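PDB 3KHY: propionate kinase from Francisella tularensis subsp. tularensis, which probably transfers the gamma-phosphate of ATP to acetate, and presumably to propionate, giving the acyl phosphate and ADP in a reversible, magnesium-dependent reaction. Local coordinates for residues T143-E155 / I207-S219. Sequence-based numbering, arbitrary orientation.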
loop_
_atom_site.group_PDB
_atom_site.type_symbol
_atom_site.label_atom_id
_atom_site.label_comp_id
_atom_site.label_asym_id
_atom_site.label_seq_id
_atom_site.Cartn_x
_atom_site.Cartn_y
_atom_site.Cartn_z
ATOM N N THR A 143 19.109 -3.390 3.755
ATOM C CA THR A 143 17.947 -3.678 4.597
ATOM C C THR A 143 18.213 -3.455 6.090
ATOM O O THR A 143 17.274 -3.352 6.876
ATOM C CB THR A 143 17.467 -5.126 4.403
ATOM O OG1 THR A 143 18.595 -6.006 4.496
ATOM C CG2 THR A 143 16.794 -5.307 3.031
ATOM N N ALA A 144 19.480 -3.364 6.483
ATOM C CA ALA A 144 19.827 -3.365 7.915
ATOM C C ALA A 144 19.205 -2.207 8.704
ATOM O O ALA A 144 18.677 -2.409 9.805
ATOM C CB ALA A 144 21.336 -3.364 8.094
ATOM N N PHE A 145 19.280 -0.999 8.147
ATOM C CA PHE A 145 18.766 0.200 8.823
ATOM C C PHE A 145 17.304 0.048 9.255
ATOM O O PHE A 145 16.898 0.564 10.293
ATOM C CB PHE A 145 18.933 1.446 7.927
ATOM C CG PHE A 145 18.591 2.753 8.625
ATOM C CD1 PHE A 145 19.248 3.119 9.793
ATOM C CD2 PHE A 145 17.650 3.626 8.087
ATOM C CE1 PHE A 145 18.952 4.319 10.433
ATOM C CE2 PHE A 145 17.343 4.834 8.722
ATOM C CZ PHE A 145 18.003 5.170 9.911
ATOM N N HIS A 146 16.517 -0.679 8.467
ATOM C CA HIS A 146 15.086 -0.785 8.737
ATOM C C HIS A 146 14.738 -1.873 9.759
ATOM O O HIS A 146 13.571 -2.063 10.117
ATOM C CB HIS A 146 14.312 -0.997 7.429
ATOM C CG HIS A 146 14.554 0.079 6.410
ATOM N ND1 HIS A 146 14.302 1.414 6.662
ATOM C CD2 HIS A 146 15.021 0.017 5.142
ATOM C CE1 HIS A 146 14.596 2.125 5.587
ATOM N NE2 HIS A 146 15.043 1.302 4.654
ATOM N N GLN A 147 15.752 -2.569 10.254
ATOM C CA GLN A 147 15.501 -3.663 11.185
ATOM C C GLN A 147 15.032 -3.184 12.565
ATOM O O GLN A 147 14.656 -3.985 13.404
ATOM C CB GLN A 147 16.704 -4.606 11.279
ATOM C CG GLN A 147 16.815 -5.531 10.075
ATOM C CD GLN A 147 15.625 -6.473 9.976
ATOM O OE1 GLN A 147 15.404 -7.303 10.856
ATOM N NE2 GLN A 147 14.835 -6.323 8.921
ATOM N N THR A 148 15.019 -1.877 12.788
ATOM C CA THR A 148 14.358 -1.341 13.978
ATOM C C THR A 148 12.839 -1.175 13.837
ATOM O O THR A 148 12.165 -0.813 14.796
ATOM C CB THR A 148 14.960 0.011 14.386
ATOM O OG1 THR A 148 15.060 0.843 13.224
ATOM C CG2 THR A 148 16.349 -0.179 14.981
HETATM N N MSE A 149 12.277 -1.407 12.653
HETATM C CA MSE A 149 10.822 -1.324 12.536
HETATM C C MSE A 149 10.162 -2.366 13.441
HETATM O O MSE A 149 10.522 -3.538 13.396
HETATM C CB MSE A 149 10.352 -1.595 11.101
HETATM C CG MSE A 149 10.673 -0.568 10.070
HETATM SE SE MSE A 149 9.606 -1.072 8.488
HETATM C CE MSE A 149 10.662 -2.622 7.933
ATOM N N PRO A 150 9.190 -1.951 14.267
ATOM C CA PRO A 150 8.559 -2.966 15.118
ATOM C C PRO A 150 7.662 -3.896 14.306
ATOM O O PRO A 150 7.251 -3.549 13.198
ATOM C CB PRO A 150 7.706 -2.143 16.087
ATOM C CG PRO A 150 7.523 -0.821 15.425
ATOM C CD PRO A 150 8.769 -0.585 14.617
ATOM N N SER A 151 7.362 -5.060 14.866
ATOM C CA SER A 151 6.598 -6.092 14.162
ATOM C C SER A 151 5.200 -5.677 13.738
ATOM O O SER A 151 4.750 -6.065 12.661
ATOM C CB SER A 151 6.519 -7.362 15.023
ATOM O OG SER A 151 7.814 -7.918 15.171
ATOM N N TYR A 152 4.499 -4.907 14.566
ATOM C CA TYR A 152 3.154 -4.473 14.180
ATOM C C TYR A 152 3.187 -3.527 12.976
ATOM O O TYR A 152 2.154 -3.239 12.372
ATOM C CB TYR A 152 2.385 -3.843 15.356
ATOM C CG TYR A 152 2.825 -2.448 15.749
ATOM C CD1 TYR A 152 2.171 -1.322 15.253
ATOM C CD2 TYR A 152 3.880 -2.256 16.633
ATOM C CE1 TYR A 152 2.571 -0.035 15.617
ATOM C CE2 TYR A 152 4.282 -0.982 17.003
ATOM C CZ TYR A 152 3.630 0.120 16.495
ATOM O OH TYR A 152 4.049 1.382 16.871
ATOM N N ILE A 153 4.372 -3.050 12.632
ATOM C CA ILE A 153 4.533 -2.194 11.455
ATOM C C ILE A 153 5.094 -2.995 10.271
ATOM O O ILE A 153 4.622 -2.857 9.149
ATOM C CB ILE A 153 5.440 -0.986 11.756
ATOM C CG1 ILE A 153 4.696 0.003 12.655
ATOM C CG2 ILE A 153 5.854 -0.290 10.444
ATOM C CD1 ILE A 153 5.549 1.147 13.195
ATOM N N ALA A 154 6.069 -3.862 10.544
ATOM C CA ALA A 154 6.771 -4.606 9.493
ATOM C C ALA A 154 5.996 -5.810 8.958
ATOM O O ALA A 154 6.098 -6.138 7.777
ATOM C CB ALA A 154 8.139 -5.051 9.988
ATOM N N GLU A 155 5.242 -6.484 9.825
ATOM C CA GLU A 155 4.495 -7.668 9.405
ATOM C C GLU A 155 3.290 -7.339 8.523
ATOM O O GLU A 155 2.609 -6.340 8.726
ATOM C CB GLU A 155 4.051 -8.496 10.623
ATOM C CG GLU A 155 5.197 -9.234 11.318
ATOM C CD GLU A 155 4.730 -10.134 12.461
ATOM O OE1 GLU A 155 3.516 -10.454 12.549
ATOM O OE2 GLU A 155 5.587 -10.522 13.275
ATOM N N ILE A 207 10.681 6.159 0.918
ATOM C CA ILE A 207 10.554 7.183 1.942
ATOM C C ILE A 207 10.546 6.519 3.324
ATOM O O ILE A 207 10.006 5.428 3.502
ATOM C CB ILE A 207 9.304 8.046 1.685
ATOM C CG1 ILE A 207 9.177 9.147 2.738
ATOM C CG2 ILE A 207 8.020 7.179 1.631
ATOM C CD1 ILE A 207 8.127 10.165 2.343
ATOM N N THR A 208 11.191 7.150 4.290
ATOM C CA THR A 208 11.384 6.515 5.585
ATOM C C THR A 208 11.064 7.474 6.710
ATOM O O THR A 208 11.409 8.654 6.639
ATOM C CB THR A 208 12.828 6.028 5.731
ATOM O OG1 THR A 208 13.076 5.014 4.744
ATOM C CG2 THR A 208 13.084 5.460 7.131
ATOM N N ALA A 209 10.391 6.961 7.741
ATOM C CA ALA A 209 10.160 7.728 8.957
ATOM C C ALA A 209 11.250 7.374 9.966
ATOM O O ALA A 209 11.351 6.229 10.411
ATOM C CB ALA A 209 8.766 7.415 9.544
ATOM N N VAL A 210 12.047 8.367 10.326
ATOM C CA VAL A 210 13.170 8.189 11.245
ATOM C C VAL A 210 12.884 8.910 12.564
ATOM O O VAL A 210 12.714 10.130 12.598
ATOM C CB VAL A 210 14.466 8.710 10.626
ATOM C CG1 VAL A 210 15.620 8.651 11.640
ATOM C CG2 VAL A 210 14.808 7.906 9.360
ATOM N N VAL A 211 12.807 8.146 13.648
ATOM C CA VAL A 211 12.512 8.708 14.964
ATOM C C VAL A 211 13.722 8.498 15.868
ATOM O O VAL A 211 14.229 7.385 15.990
ATOM C CB VAL A 211 11.260 8.055 15.584
ATOM C CG1 VAL A 211 11.007 8.597 16.981
ATOM C CG2 VAL A 211 10.039 8.307 14.684
ATOM N N ASP A 212 14.198 9.582 16.460
ATOM C CA ASP A 212 15.431 9.557 17.252
ATOM C C ASP A 212 16.543 8.762 16.555
ATOM O O ASP A 212 17.246 7.972 17.191
ATOM C CB ASP A 212 15.184 8.994 18.658
ATOM C CG ASP A 212 16.271 9.412 19.653
ATOM O OD1 ASP A 212 16.856 10.502 19.469
ATOM O OD2 ASP A 212 16.534 8.668 20.621
ATOM N N GLY A 213 16.689 8.968 15.248
ATOM C CA GLY A 213 17.768 8.354 14.500
ATOM C C GLY A 213 17.509 6.944 13.994
ATOM O O GLY A 213 18.336 6.406 13.257
ATOM N N LYS A 214 16.381 6.345 14.379
ATOM C CA LYS A 214 16.053 4.975 13.979
ATOM C C LYS A 214 14.842 4.871 13.036
ATOM O O LYS A 214 13.831 5.539 13.233
ATOM C CB LYS A 214 15.794 4.118 15.212
ATOM C CG LYS A 214 17.008 3.985 16.134
ATOM C CD LYS A 214 16.656 3.177 17.380
ATOM C CE LYS A 214 17.888 2.975 18.252
ATOM N NZ LYS A 214 17.776 1.734 19.082
ATOM N N SER A 215 14.957 4.025 12.017
ATOM C CA SER A 215 13.848 3.759 11.101
ATOM C C SER A 215 12.676 3.120 11.865
ATOM O O SER A 215 12.863 2.160 12.610
ATOM C CB SER A 215 14.306 2.832 9.963
ATOM O OG SER A 215 13.200 2.468 9.137
ATOM N N ILE A 216 11.475 3.672 11.703
ATOM C CA ILE A 216 10.286 3.104 12.317
ATOM C C ILE A 216 9.289 2.616 11.263
ATOM O O ILE A 216 8.439 1.781 11.550
ATOM C CB ILE A 216 9.605 4.112 13.284
ATOM C CG1 ILE A 216 8.553 3.422 14.148
ATOM C CG2 ILE A 216 8.964 5.274 12.517
ATOM C CD1 ILE A 216 8.037 4.320 15.275
ATOM N N ASP A 217 9.393 3.139 10.039
ATOM C CA ASP A 217 8.501 2.715 8.951
ATOM C C ASP A 217 9.170 3.129 7.646
ATOM O O ASP A 217 9.946 4.072 7.621
ATOM C CB ASP A 217 7.129 3.381 9.111
ATOM C CG ASP A 217 5.999 2.652 8.362
ATOM O OD1 ASP A 217 6.250 1.719 7.561
ATOM O OD2 ASP A 217 4.835 3.054 8.568
ATOM N N THR A 218 8.885 2.411 6.569
ATOM C CA THR A 218 9.479 2.729 5.285
ATOM C C THR A 218 8.609 2.153 4.186
ATOM O O THR A 218 7.799 1.240 4.430
ATOM C CB THR A 218 10.915 2.181 5.201
ATOM O OG1 THR A 218 11.559 2.716 4.057
ATOM C CG2 THR A 218 10.904 0.650 5.132
ATOM N N SER A 219 8.784 2.668 2.971
ATOM C CA SER A 219 7.814 2.430 1.897
ATOM C C SER A 219 8.049 1.179 1.034
ATOM O O SER A 219 7.092 0.608 0.504
ATOM C CB SER A 219 7.670 3.678 1.022
ATOM O OG SER A 219 8.856 3.926 0.296
HETATM O O HOH W 1 17.267 2.142 12.397
HETATM O O HOH W 2 4.036 -0.275 7.370
#
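T208 opens the contact by setting OG1 at the edge of the H146 imidazole; T208 belongs to one arm of a beta-hairpin, strands 205-211 and 214-218, at the margin of a sheet in this actin-like ATPase fold. Its OG1 also shares a hydrogen bond with T218 OG1. Two residues on, V210 CG2 meets the rim of the F145 ring, 4.0 Å from CE2. The type I' turn from V211 to K214 then brings G213 O to the same rim, 3.6 Å from F145 CE1.

S215 is the hub. Its CB lies over the face of the F145 ring in a CH-pi contact, and OG, anti to the backbone N (chi1 175°), makes a nearly straight 2.9 Å hydrogen bond with H146 ND1. H146 NE2 bonds to A173 O, so both ring nitrogens are engaged and the ring's rotation is fixed; the side chain of H174, the predicted transition-state stabiliser, lies about 5 Å from that of H146. T148 OG1 donates to S215 O over 2.6 Å, approaching one of the carbonyl's lone pairs within its plane, at a C=O...OG1 angle of 131°, while one water joins F145 O, T148 OG1 and S215 N.

I216 O is buried without a polar partner, faced by M149 CG and I153 CD1; I216 CG1 packs on P150 CD and I153 CD1. D217 rests its carboxylate against I153 CG2, with OD2 bonded to Y310 and salt-bridged to K302 of the second subunit; a second water links OD1 to I153 O. Finally T218 CG2 touches the selenium of selenomethionine M149 (SE) and sits above the centre of the H146 ring, 3.8 Å from its plane.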